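Local coordinates for protein LYND (Lyngbya aestuarii, PDB 4V1T) that probably catalyses the ATP-dependent cyclodehydration of cysteine residues in cyanobactin precursor peptides to thiazolines, at residues 87-90 with 91-94; 107-110 with 111-114; 660-663 with 664-668; 495-499 with 500-504; 218-221 with 222-226. One frame throughout, in Å; residues are numbered along the deposited sequence.

Contact 1 of 5, residues 87-90 with 91-94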
loop_
_atom_site.group_PDB
_atom_site.type_symbol
_atom_site.label_atom_id
_atom_site.label_comp_id
_atom_site.label_asym_id
_atom_site.label_seq_id
_atom_site.Cartn_x
_atom_site.Cartn_y
_atom_site.Cartn_z
ATOM N N GLU B 87 13.066 -26.329 32.237
ATOM C CA GLU B 87 13.493 -25.064 32.830
ATOM C C GLU B 87 12.706 -23.872 32.314
ATOM O O GLU B 87 12.915 -22.754 32.764
ATOM C CB GLU B 87 14.991 -24.830 32.602
ATOM C CG GLU B 87 15.452 -24.950 31.164
ATOM C CD GLU B 87 15.886 -26.359 30.808
ATOM O OE1 GLU B 87 16.958 -26.794 31.274
ATOM O OE2 GLU B 87 15.145 -27.037 30.076
ATOM N N LEU B 88 11.795 -24.107 31.377
ATOM C CA LEU B 88 10.963 -23.030 30.827
ATOM C C LEU B 88 9.514 -23.164 31.275
ATOM O O LEU B 88 8.980 -24.269 31.328
ATOM C CB LEU B 88 11.010 -23.052 29.300
ATOM C CG LEU B 88 12.340 -22.777 28.619
ATOM C CD1 LEU B 88 12.185 -22.946 27.121
ATOM C CD2 LEU B 88 12.867 -21.395 28.957
ATOM N N SER B 89 8.879 -22.046 31.588
ATOM C CA SER B 89 7.449 -22.037 31.847
ATOM C C SER B 89 6.698 -22.442 30.572
ATOM O O SER B 89 7.237 -22.357 29.473
ATOM C CB SER B 89 6.990 -20.653 32.306
ATOM O OG SER B 89 6.972 -19.740 31.224
ATOM N N SER B 90 5.456 -22.875 30.721
ATOM C CA SER B 90 4.651 -23.264 29.569
ATOM C C SER B 90 4.437 -22.064 28.640
ATOM O O SER B 90 4.399 -22.215 27.420
ATOM C CB SER B 90 3.305 -23.842 30.016
ATOM O OG SER B 90 2.629 -22.937 30.866
ATOM N N GLU B 91 4.321 -20.876 29.223
ATOM C CA GLU B 91 4.067 -19.662 28.456
ATOM C C GLU B 91 5.273 -19.245 27.623
ATOM O O GLU B 91 5.132 -18.867 26.457
ATOM C CB GLU B 91 3.652 -18.519 29.375
ATOM C CG GLU B 91 2.227 -18.632 29.902
ATOM C CD GLU B 91 2.180 -19.150 31.329
ATOM O OE1 GLU B 91 2.992 -20.037 31.683
ATOM O OE2 GLU B 91 1.338 -18.659 32.105
ATOM N N VAL B 92 6.458 -19.334 28.213
ATOM C CA VAL B 92 7.696 -19.014 27.505
ATOM C C VAL B 92 7.997 -20.054 26.422
ATOM O O VAL B 92 8.334 -19.707 25.294
ATOM C CB VAL B 92 8.879 -18.914 28.477
ATOM C CG1 VAL B 92 10.200 -18.810 27.730
ATOM C CG2 VAL B 92 8.709 -17.710 29.391
ATOM N N ALA B 93 7.872 -21.332 26.769
ATOM C CA ALA B 93 8.052 -22.398 25.795
ATOM C C ALA B 93 7.118 -22.207 24.618
ATOM O O ALA B 93 7.498 -22.452 23.469
ATOM C CB ALA B 93 7.821 -23.761 26.432
ATOM N N ALA B 94 5.897 -21.769 24.903
ATOM C CA ALA B 94 4.891 -21.550 23.862
ATOM C C ALA B 94 5.316 -20.429 22.919
ATOM O O ALA B 94 5.096 -20.502 21.718
ATOM C CB ALA B 94 3.547 -21.230 24.490
#

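Contact 2 of 5, residues 107-110 with 111-114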
loop_
_atom_site.group_PDB
_atom_site.type_symbol
_atom_site.label_atom_id
_atom_site.label_comp_id
_atom_site.label_asym_id
_atom_site.label_seq_id
_atom_site.Cartn_x
_atom_site.Cartn_y
_atom_site.Cartn_z
ATOM N N ALA B 107 15.913 -22.709 25.337
ATOM C CA ALA B 107 16.431 -22.597 26.694
ATOM C C ALA B 107 17.954 -22.463 26.696
ATOM O O ALA B 107 18.522 -21.701 27.477
ATOM C CB ALA B 107 16.010 -23.809 27.510
ATOM N N GLU B 108 18.609 -23.203 25.808
ATOM C CA GLU B 108 20.066 -23.160 25.717
ATOM C C GLU B 108 20.536 -21.820 25.127
ATOM O O GLU B 108 21.503 -21.221 25.599
ATOM C CB GLU B 108 20.586 -24.324 24.871
ATOM C CG GLU B 108 21.922 -24.890 25.344
ATOM C CD GLU B 108 21.799 -25.702 26.619
ATOM O OE1 GLU B 108 20.765 -26.380 26.810
ATOM O OE2 GLU B 108 22.746 -25.661 27.428
ATOM N N ALA B 109 19.841 -21.353 24.101
ATOM C CA ALA B 109 20.197 -20.099 23.457
ATOM C C ALA B 109 20.097 -18.920 24.419
ATOM O O ALA B 109 20.890 -17.984 24.354
ATOM C CB ALA B 109 19.311 -19.861 22.258
ATOM N N LEU B 110 19.114 -18.975 25.307
ATOM C CA LEU B 110 18.866 -17.895 26.251
ATOM C C LEU B 110 19.958 -17.768 27.315
ATOM O O LEU B 110 20.004 -16.767 28.031
ATOM C CB LEU B 110 17.501 -18.092 26.924
ATOM C CG LEU B 110 16.256 -17.850 26.067
ATOM C CD1 LEU B 110 15.005 -18.220 26.841
ATOM C CD2 LEU B 110 16.168 -16.411 25.612
ATOM N N ARG B 111 20.830 -18.770 27.415
ATOM C CA ARG B 111 21.938 -18.752 28.379
ATOM C C ARG B 111 23.111 -17.913 27.893
ATOM O O ARG B 111 24.060 -17.693 28.629
ATOM C CB ARG B 111 22.437 -20.168 28.655
ATOM C CG ARG B 111 21.442 -21.047 29.376
ATOM C CD ARG B 111 22.016 -22.421 29.661
ATOM N NE ARG B 111 21.044 -23.316 30.276
ATOM C CZ ARG B 111 20.009 -22.924 31.022
ATOM N NH1 ARG B 111 19.793 -21.636 31.270
ATOM N NH2 ARG B 111 19.178 -23.826 31.534
ATOM N N GLN B 112 23.053 -17.465 26.649
ATOM C CA GLN B 112 24.113 -16.629 26.089
ATOM C C GLN B 112 24.100 -15.256 26.755
ATOM O O GLN B 112 23.066 -14.582 26.748
ATOM C CB GLN B 112 23.930 -16.466 24.581
ATOM C CG GLN B 112 24.151 -17.730 23.776
ATOM C CD GLN B 112 23.746 -17.554 22.324
ATOM O OE1 GLN B 112 24.588 -17.390 21.451
ATOM N NE2 GLN B 112 22.439 -17.583 22.062
ATOM N N PRO B 113 25.236 -14.838 27.337
ATOM C CA PRO B 113 25.235 -13.518 27.955
ATOM C C PRO B 113 25.290 -12.389 26.923
ATOM O O PRO B 113 25.753 -12.580 25.796
ATOM C CB PRO B 113 26.489 -13.531 28.830
ATOM C CG PRO B 113 27.387 -14.535 28.211
ATOM C CD PRO B 113 26.516 -15.546 27.524
ATOM N N VAL B 114 24.815 -11.218 27.337
ATOM C CA VAL B 114 24.769 -10.021 26.504
ATOM C C VAL B 114 25.472 -8.868 27.241
ATOM O O VAL B 114 25.601 -8.897 28.470
ATOM C CB VAL B 114 23.298 -9.676 26.184
ATOM C CG1 VAL B 114 23.059 -8.186 26.026
ATOM C CG2 VAL B 114 22.846 -10.425 24.939
HETATM O O HOH W 1 21.857 -15.292 29.033
#

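Contact 3 of 5, residues 660-663 with 664-668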
loop_
_atom_site.group_PDB
_atom_site.type_symbol
_atom_site.label_atom_id
_atom_site.label_comp_id
_atom_site.label_asym_id
_atom_site.label_seq_id
_atom_site.Cartn_x
_atom_site.Cartn_y
_atom_site.Cartn_z
ATOM N N ALA B 660 7.551 31.312 -8.907
ATOM C CA ALA B 660 6.560 31.568 -9.947
ATOM C C ALA B 660 5.267 32.184 -9.463
ATOM O O ALA B 660 4.370 32.402 -10.246
ATOM C CB ALA B 660 6.255 30.309 -10.726
ATOM N N THR B 661 5.172 32.494 -8.187
ATOM C CA THR B 661 3.954 33.102 -7.673
ATOM C C THR B 661 3.654 34.430 -8.393
ATOM O O THR B 661 2.553 34.657 -8.837
ATOM C CB THR B 661 4.070 33.331 -6.157
ATOM O OG1 THR B 661 4.284 32.086 -5.495
ATOM C CG2 THR B 661 2.847 33.936 -5.632
ATOM N N ASP B 662 4.661 35.268 -8.551
ATOM C CA ASP B 662 4.520 36.538 -9.263
ATOM C C ASP B 662 3.941 36.324 -10.659
ATOM O O ASP B 662 3.012 37.014 -11.073
ATOM C CB ASP B 662 5.876 37.234 -9.377
ATOM C CG ASP B 662 5.751 38.691 -9.771
ATOM O OD1 ASP B 662 5.211 38.980 -10.865
ATOM O OD2 ASP B 662 6.191 39.558 -8.981
ATOM N N TRP B 663 4.508 35.360 -11.375
ATOM C CA TRP B 663 4.047 35.014 -12.707
ATOM C C TRP B 663 2.567 34.625 -12.719
ATOM O O TRP B 663 1.800 35.064 -13.584
ATOM C CB TRP B 663 4.888 33.868 -13.250
ATOM C CG TRP B 663 4.269 33.190 -14.418
ATOM C CD1 TRP B 663 3.418 32.116 -14.391
ATOM C CD2 TRP B 663 4.449 33.528 -15.794
ATOM N NE1 TRP B 663 3.063 31.772 -15.665
ATOM C CE2 TRP B 663 3.677 32.625 -16.547
ATOM C CE3 TRP B 663 5.188 34.509 -16.464
ATOM C CZ2 TRP B 663 3.621 32.677 -17.934
ATOM C CZ3 TRP B 663 5.131 34.556 -17.837
ATOM C CH2 TRP B 663 4.353 33.651 -18.558
ATOM N N LEU B 664 2.170 33.811 -11.747
ATOM C CA LEU B 664 0.817 33.268 -11.697
ATOM C C LEU B 664 -0.244 34.336 -11.443
ATOM O O LEU B 664 -1.302 34.325 -12.069
ATOM C CB LEU B 664 0.736 32.183 -10.624
ATOM C CG LEU B 664 1.420 30.862 -10.973
ATOM C CD1 LEU B 664 1.667 30.022 -9.722
ATOM C CD2 LEU B 664 0.584 30.074 -11.968
ATOM N N ILE B 665 0.042 35.260 -10.534
ATOM C CA ILE B 665 -0.944 36.276 -10.161
ATOM C C ILE B 665 -0.937 37.457 -11.134
ATOM O O ILE B 665 -1.992 38.017 -11.434
ATOM C CB ILE B 665 -0.743 36.786 -8.697
ATOM C CG1 ILE B 665 -1.533 38.080 -8.458
ATOM C CG2 ILE B 665 0.721 37.046 -8.385
ATOM C CD1 ILE B 665 -1.618 38.498 -7.000
ATOM N N THR B 666 0.244 37.825 -11.634
ATOM C CA THR B 666 0.391 39.054 -12.418
ATOM C C THR B 666 0.171 38.869 -13.918
ATOM O O THR B 666 -0.591 39.609 -14.535
ATOM C CB THR B 666 1.785 39.707 -12.230
ATOM O OG1 THR B 666 2.813 38.829 -12.704
ATOM C CG2 THR B 666 2.031 40.057 -10.767
ATOM N N GLU B 667 0.850 37.893 -14.510
ATOM C CA GLU B 667 0.953 37.826 -15.960
ATOM C C GLU B 667 -0.330 37.379 -16.641
ATOM O O GLU B 667 -1.052 36.512 -16.152
ATOM C CB GLU B 667 2.087 36.894 -16.364
ATOM C CG GLU B 667 3.449 37.361 -15.911
ATOM C CD GLU B 667 3.704 38.810 -16.257
ATOM O OE1 GLU B 667 3.566 39.169 -17.446
ATOM O OE2 GLU B 667 4.026 39.587 -15.336
ATOM N N LYS B 668 -0.578 37.974 -17.799
ATOM C CA LYS B 668 -1.774 37.714 -18.581
ATOM C C LYS B 668 -1.421 37.209 -19.969
ATOM O O LYS B 668 -0.283 37.319 -20.430
ATOM C CB LYS B 668 -2.617 38.987 -18.698
ATOM C CG LYS B 668 -3.508 39.264 -17.500
ATOM C CD LYS B 668 -3.337 40.688 -16.984
ATOM C CE LYS B 668 -4.520 41.133 -16.143
ATOM N NZ LYS B 668 -5.036 40.049 -15.249
HETATM O O HOH W 2 -0.360 33.926 -15.051
#

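Contact 4 of 5, residues 495-499 with 500-504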
loop_
_atom_site.group_PDB
_atom_site.type_symbol
_atom_site.label_atom_id
_atom_site.label_comp_id
_atom_site.label_asym_id
_atom_site.label_seq_id
_atom_site.Cartn_x
_atom_site.Cartn_y
_atom_site.Cartn_z
ATOM N N PRO B 495 35.213 11.739 -16.037
ATOM C CA PRO B 495 35.074 11.071 -17.327
ATOM C C PRO B 495 33.619 10.853 -17.699
ATOM O O PRO B 495 32.821 10.434 -16.860
ATOM C CB PRO B 495 35.783 9.728 -17.115
ATOM C CG PRO B 495 35.690 9.483 -15.656
ATOM C CD PRO B 495 35.805 10.841 -15.024
ATOM N N VAL B 496 33.294 11.135 -18.953
ATOM C CA VAL B 496 31.958 10.929 -19.484
ATOM C C VAL B 496 32.070 10.130 -20.775
ATOM O O VAL B 496 33.032 10.294 -21.539
ATOM C CB VAL B 496 31.236 12.267 -19.757
ATOM C CG1 VAL B 496 31.080 13.063 -18.473
ATOM C CG2 VAL B 496 31.985 13.089 -20.793
ATOM N N TRP B 497 31.092 9.263 -21.015
ATOM C CA TRP B 497 31.120 8.409 -22.189
ATOM C C TRP B 497 30.459 9.101 -23.369
ATOM O O TRP B 497 29.281 9.443 -23.314
ATOM C CB TRP B 497 30.436 7.066 -21.909
ATOM C CG TRP B 497 30.651 6.062 -23.020
ATOM C CD1 TRP B 497 29.746 5.668 -23.951
ATOM C CD2 TRP B 497 31.865 5.361 -23.315
ATOM N NE1 TRP B 497 30.315 4.758 -24.807
ATOM C CE2 TRP B 497 31.618 4.557 -24.439
ATOM C CE3 TRP B 497 33.138 5.341 -22.739
ATOM C CZ2 TRP B 497 32.596 3.732 -24.996
ATOM C CZ3 TRP B 497 34.110 4.527 -23.293
ATOM C CH2 TRP B 497 33.832 3.734 -24.414
ATOM N N SER B 498 31.229 9.299 -24.437
ATOM C CA SER B 498 30.692 9.822 -25.687
ATOM C C SER B 498 30.118 8.676 -26.488
ATOM O O SER B 498 30.844 7.765 -26.867
ATOM C CB SER B 498 31.774 10.533 -26.502
ATOM O OG SER B 498 31.247 11.022 -27.724
ATOM N N LEU B 499 28.815 8.724 -26.740
ATOM C CA LEU B 499 28.141 7.676 -27.496
ATOM C C LEU B 499 28.382 7.835 -28.997
ATOM O O LEU B 499 28.253 6.878 -29.762
ATOM C CB LEU B 499 26.638 7.678 -27.188
ATOM C CG LEU B 499 26.258 7.080 -25.829
ATOM C CD1 LEU B 499 24.859 7.488 -25.416
ATOM C CD2 LEU B 499 26.371 5.563 -25.859
ATOM N N THR B 500 28.748 9.043 -29.410
ATOM C CA THR B 500 28.980 9.321 -30.819
ATOM C C THR B 500 30.343 8.796 -31.237
ATOM O O THR B 500 30.461 8.158 -32.267
ATOM C CB THR B 500 28.915 10.825 -31.127
ATOM O OG1 THR B 500 30.082 11.466 -30.608
ATOM C CG2 THR B 500 27.678 11.454 -30.506
ATOM N N GLU B 501 31.364 9.081 -30.434
ATOM C CA GLU B 501 32.739 8.684 -30.740
ATOM C C GLU B 501 33.131 7.396 -30.007
ATOM O O GLU B 501 34.201 6.840 -30.242
ATOM C CB GLU B 501 33.713 9.817 -30.395
ATOM C CG GLU B 501 33.404 11.136 -31.103
ATOM C CD GLU B 501 34.481 12.195 -30.913
ATOM O OE1 GLU B 501 35.599 11.854 -30.472
ATOM O OE2 GLU B 501 34.210 13.378 -31.206
ATOM N N GLN B 502 32.251 6.923 -29.131
ATOM C CA GLN B 502 32.480 5.699 -28.363
ATOM C C GLN B 502 33.832 5.740 -27.640
ATOM O O GLN B 502 34.681 4.865 -27.807
ATOM C CB GLN B 502 32.360 4.473 -29.273
ATOM C CG GLN B 502 31.605 3.311 -28.637
ATOM C CD GLN B 502 30.105 3.568 -28.517
ATOM O OE1 GLN B 502 29.504 4.223 -29.371
ATOM N NE2 GLN B 502 29.494 3.055 -27.451
ATOM N N THR B 503 34.017 6.779 -26.832
ATOM C CA THR B 503 35.224 6.944 -26.035
ATOM C C THR B 503 34.949 7.880 -24.862
ATOM O O THR B 503 33.856 8.418 -24.740
ATOM C CB THR B 503 36.380 7.515 -26.873
ATOM O OG1 THR B 503 37.579 7.501 -26.093
ATOM C CG2 THR B 503 36.081 8.937 -27.330
ATOM N N HIS B 504 35.949 8.080 -24.011
ATOM C CA HIS B 504 35.789 8.934 -22.842
ATOM C C HIS B 504 36.183 10.370 -23.152
ATOM O O HIS B 504 37.241 10.621 -23.698
ATOM C CB HIS B 504 36.624 8.416 -21.669
ATOM C CG HIS B 504 36.046 7.211 -20.997
ATOM N ND1 HIS B 504 34.903 7.266 -20.232
ATOM C CD2 HIS B 504 36.459 5.922 -20.962
ATOM C CE1 HIS B 504 34.635 6.063 -19.758
ATOM N NE2 HIS B 504 35.563 5.230 -20.191
#

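Contact 5 of 5, residues 218-221 with 222-226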
loop_
_atom_site.group_PDB
_atom_site.type_symbol
_atom_site.label_atom_id
_atom_site.label_comp_id
_atom_site.label_asym_id
_atom_site.label_seq_id
_atom_site.Cartn_x
_atom_site.Cartn_y
_atom_site.Cartn_z
ATOM N N GLU B 218 18.649 19.751 10.837
ATOM C CA GLU B 218 19.745 19.516 11.765
ATOM C C GLU B 218 21.084 19.818 11.095
ATOM O O GLU B 218 21.921 20.522 11.651
ATOM C CB GLU B 218 19.720 18.069 12.269
ATOM C CG GLU B 218 20.761 17.751 13.338
ATOM C CD GLU B 218 20.873 16.258 13.642
ATOM O OE1 GLU B 218 21.595 15.533 12.906
ATOM O OE2 GLU B 218 20.250 15.806 14.630
ATOM N N ALA B 219 21.270 19.284 9.892
ATOM C CA ALA B 219 22.525 19.424 9.164
ATOM C C ALA B 219 22.833 20.889 8.853
ATOM O O ALA B 219 23.992 21.308 8.881
ATOM C CB ALA B 219 22.482 18.611 7.879
ATOM N N SER B 220 21.796 21.660 8.547
ATOM C CA SER B 220 21.973 23.051 8.124
ATOM C C SER B 220 22.316 23.921 9.320
ATOM O O SER B 220 23.124 24.846 9.221
ATOM C CB SER B 220 20.719 23.575 7.419
ATOM O OG SER B 220 20.900 24.923 7.008
ATOM N N VAL B 221 21.685 23.605 10.443
ATOM C CA VAL B 221 21.971 24.243 11.713
ATOM C C VAL B 221 23.420 23.988 12.086
ATOM O O VAL B 221 24.124 24.896 12.525
ATOM C CB VAL B 221 21.030 23.718 12.822
ATOM C CG1 VAL B 221 21.620 23.928 14.215
ATOM C CG2 VAL B 221 19.667 24.381 12.709
ATOM N N LEU B 222 23.861 22.750 11.899
ATOM C CA LEU B 222 25.231 22.377 12.214
ATOM C C LEU B 222 26.219 23.129 11.330
ATOM O O LEU B 222 27.219 23.633 11.821
ATOM C CB LEU B 222 25.429 20.871 12.065
ATOM C CG LEU B 222 24.716 20.018 13.120
ATOM C CD1 LEU B 222 24.614 18.558 12.676
ATOM C CD2 LEU B 222 25.409 20.114 14.470
ATOM N N ARG B 223 25.929 23.190 10.032
ATOM C CA ARG B 223 26.742 23.961 9.087
ATOM C C ARG B 223 26.763 25.427 9.473
ATOM O O ARG B 223 27.821 26.050 9.502
ATOM C CB ARG B 223 26.214 23.819 7.659
ATOM C CG ARG B 223 26.751 22.605 6.923
ATOM C CD ARG B 223 25.880 22.241 5.739
ATOM N NE ARG B 223 24.529 21.829 6.138
ATOM C CZ ARG B 223 23.651 21.253 5.322
ATOM N NH1 ARG B 223 23.986 21.004 4.074
ATOM N NH2 ARG B 223 22.443 20.904 5.736
ATOM N N GLN B 224 25.596 25.971 9.768
ATOM C CA GLN B 224 25.501 27.356 10.185
ATOM C C GLN B 224 26.236 27.594 11.472
ATOM O O GLN B 224 26.866 28.621 11.662
ATOM C CB GLN B 224 24.061 27.755 10.367
ATOM C CG GLN B 224 23.412 28.110 9.070
ATOM C CD GLN B 224 21.971 28.484 9.242
ATOM O OE1 GLN B 224 21.637 29.417 9.965
ATOM N NE2 GLN B 224 21.104 27.768 8.558
ATOM N N LYS B 225 26.165 26.622 12.356
ATOM C CA LYS B 225 26.704 26.774 13.676
ATOM C C LYS B 225 28.150 27.034 13.552
ATOM O O LYS B 225 28.700 27.815 14.299
ATOM C CB LYS B 225 26.535 25.526 14.494
ATOM C CG LYS B 225 26.821 25.772 15.942
ATOM C CD LYS B 225 25.884 24.968 16.799
ATOM C CE LYS B 225 26.496 24.664 18.125
ATOM N NZ LYS B 225 26.144 23.289 18.515
ATOM N N GLN B 226 28.767 26.344 12.606
ATOM C CA GLN B 226 30.181 26.502 12.343
ATOM C C GLN B 226 30.437 27.802 11.584
ATOM O O GLN B 226 30.523 28.867 12.183
ATOM C CB GLN B 226 30.705 25.306 11.558
ATOM C CG GLN B 226 30.049 24.010 11.961
ATOM C CD GLN B 226 31.036 22.891 12.239
ATOM O OE1 GLN B 226 31.218 21.994 11.414
ATOM N NE2 GLN B 226 31.667 22.927 13.412
#

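Contact 1 of 5, residues 87-90 with 91-94
Ser89 OG accepts the backbone N-H of Val92 at 3.1 Å, with an angle of 163° at the hydrogen. The hydroxyl reaches it because OG sits between its own backbone N and carbonyl carbon (chi1 74°), turned over the first turn that follows. Val92 CG2 lies against the same OG atom, 3.2 Å away. The carbonyl of Ser89 is used as well. Its O takes the N-H of Ala93 at 3.0 Å, nearly straight at 170°. One residue on, Ser90 O accepts from Ala94 N, also at 3.0 Å and more bent. Ser89 is thus the N-cap of helix 90-98, and its side chain and carbonyl together satisfy two of the N-H groups at the helix start. Ser90 OG donates to Glu91 OE1 at 3.0 Å and meets the carboxylate from above its plane. The bent Glu91 chain brings that oxygen back to its neighbour. On the apolar side, Leu88 CD2 touches Val92 CG1 at 3.9 Å, the two side chains crossing at about a right angle. Leu88 CB also faces Ala93 CB at 4.3 Å, the pair of positions used by a hydrophobic staple. Leu88 and Ala93 both pack on Pro103 at the start of helix 103-109. Val92 touches Leu249 of the second subunit, and Ala94 touches Ala247 of that subunit.

Contact 2 of 5, residues 107-110 with 111-114
Gln112 CG is turned opposite its own carbonyl carbon (chi1 -68°), which sets it beside the backbone N, and the extended chain from there (chi2 171°) carries the amide alongside Ala109 O. NE2 gives its N-H to Ala109 O at 2.8 Å, almost straight at 169°. The donor lies in the carbonyl plane, on a lone pair, and Ala109 O lies in the amide plane of Gln112. The backbone N of Gln112 donates to the same Ala109 O at 3.2 Å, from above the carbonyl plane. One residue therefore grips one carbonyl oxygen twice. Gln112 NE2 has a further acceptor in Ile268 O of helix 250-275, so the amide links the two helices.

Arg111 N bonds to Glu108 O at 3.1 Å, with the donor well above the carbonyl plane. The extended Arg111 side chain runs back along the helix end. Its CG comes within 3.5 Å of Ala107 O, and that oxygen also lies over one face of the guanidinium. Glu108 OE2 sits at the guanidinium edge, 4.1 Å from Arg111 NE. This is too far for a salt bridge, and the two planar groups stand nearly perpendicular. Water 1 donates to Leu110 O at 2.6 Å and more weakly to Gln112 O. Ala109 to Gln112 form a type I beta turn that takes the chain from helix 103-109 toward strand 114-118.

Contact 3 of 5, residues 660-663 with 664-668
Thr666 N donates to Asp662 O at 2.9 Å. The hydroxyl OG1 of Thr666, set between its own N and carbonyl carbon (chi1 63°), is also turned toward Asp662 O, but it is modelled too close, at 2.4 Å, for its exact place to be trusted. Leu664 N donates to Ala660 O at 3.0 Å and Ile665 N to Thr661 O at 3.1 Å, both nearly along the C=O axis. Glu667 N still bonds to Trp663 O at 3.1 Å, from above the carbonyl plane. These bonds make the short helix 661-666, with Ala660 at its N-cap. Glu667 is the first residue past its end to leave helical angles. Water 2 lies between Trp663 O and Glu667 O where the helix finishes.

Glu667 then packs on Trp663. Its CB stands over the six-membered ring, 4.1 Å from the centroid, in a CH-pi contact. CG touches the rim at CE3, 3.4 Å away. The polar ends go elsewhere: Glu667 OE1 bonds to His672 NE2, and Trp663 NE1 to Leu620 O. The indole also meets the rings of His672 and Phe775. An alanine in place of Trp663 is likely to open a gap beneath Glu667 CB and leave Leu620 O without its indole donor. Trp663 also touches Pro774, close to the C terminus. In related azoline-forming YcaO enzymes the proline-rich tail is thought to help order the active site.

Contact 4 of 5, residues 495-499 with 500-504
Trp497 drives the edge of its indole into the face of His504. CE3 lies 3.4 Å above the imidazole plane, over the centre of the ring. The six-membered ring and the imidazole have centroids 4.7 Å apart and planes at 79°, a T-shaped pair. The two residues are a non-hydrogen-bonded pair of the beta hairpin formed by strands 491-498 and 503-508, and their side chains share one face of it. At the turn, Gln502 and Thr503 both face Ser498, which makes a G1 beta bulge. Gln502 takes the positive phi of that bulge (52°). Ser498 N donates to Thr503 O at 2.8 Å, and the return bond from Thr503 N to Ser498 O is weak.

The indole also covers the bulge: Gln502 C lies 3.4 Å above its plane, toward the rim. A serine in place of Trp497 would probably leave the face of His504 without its ring partner and uncover the backbone of Gln502.

Ser498 OG points into the turn, its chi1 near 180°. It accepts from Thr500 OG1 at 3.1 Å and weakly from Glu501 N, and it is also bonded to Glu714 OE2 beside the hairpin. Val496 and Leu499 pack on strand 716-719, the neighbour of strand 491-498 in the sheet. Farther from the turn, His504 CA makes a CA-H...O contact with Val496 O at 3.3 Å.

Contact 5 of 5, residues 218-221 with 222-226
Arg223 folds back on the preceding turn and reaches Ala219 O with two donors. Its backbone N bonds there at 2.9 Å, and NE adds a weak bond at 2.8 Å. The contact belongs to the last turns of helix 216-225, where each N-H from Leu222 to Lys225 bonds to the carbonyl four residues back. The bend at chi3 (-64°) turns the guanidinium toward the backbone. NH2 then lies close to Ala219 CB, at 3.1 Å. Ser220 N lies in the guanidinium plane at its edge, but it and NH2 are both donors, so their closeness is not a hydrogen bond. NH1 has its own acceptor outside the helix, Gly390 O.

Gln224 makes the second link. Its extended chain carries NE2 to Ser220 OG at 3.2 Å, with OG close to the amide plane. Ser220 OG is also bonded to Ala392 O, so Arg223 and Ser220 both tie the helix to the loop around residues 390-392. Gln224 NE2 is bonded as well to Tyr24 OH of the second subunit, which puts this side of the helix at the dimer contact. Val221 packs on the same Tyr24 of the second subunit.

On another side of the helix, Glu218 and Leu222 run alongside each other and point the same way. The carboxylate of Glu218 is held by a salt bridge with Arg215. Closer to the backbone, Glu218 CG touches Leu222 CD1 at 4.0 Å.

How the contacts relate
From the N terminus the order is contact 1, contact 2, contact 5, contact 4, contact 3. Each closes a turn within one continuous segment, so none nests in or crosses another. Contacts 1 and 2 touch: Leu88 and Glu87 meet Ala107, joining the loop that leads into helix 90-98 to the end of helix 103-109. Contact 2 then leads into the mixed sheet through strand 114-118. Contact 5 follows helix 204-213, a little after the zinc-binding Cys203 and Cys206 in the chain. Like contact 1, it meets the second subunit. Contacts 4 and 3 both belong to the YcaO cyclodehydratase part, their centres about 42 Å apart. Contacts 1 and 3 lie on opposite sides of the chain's centre.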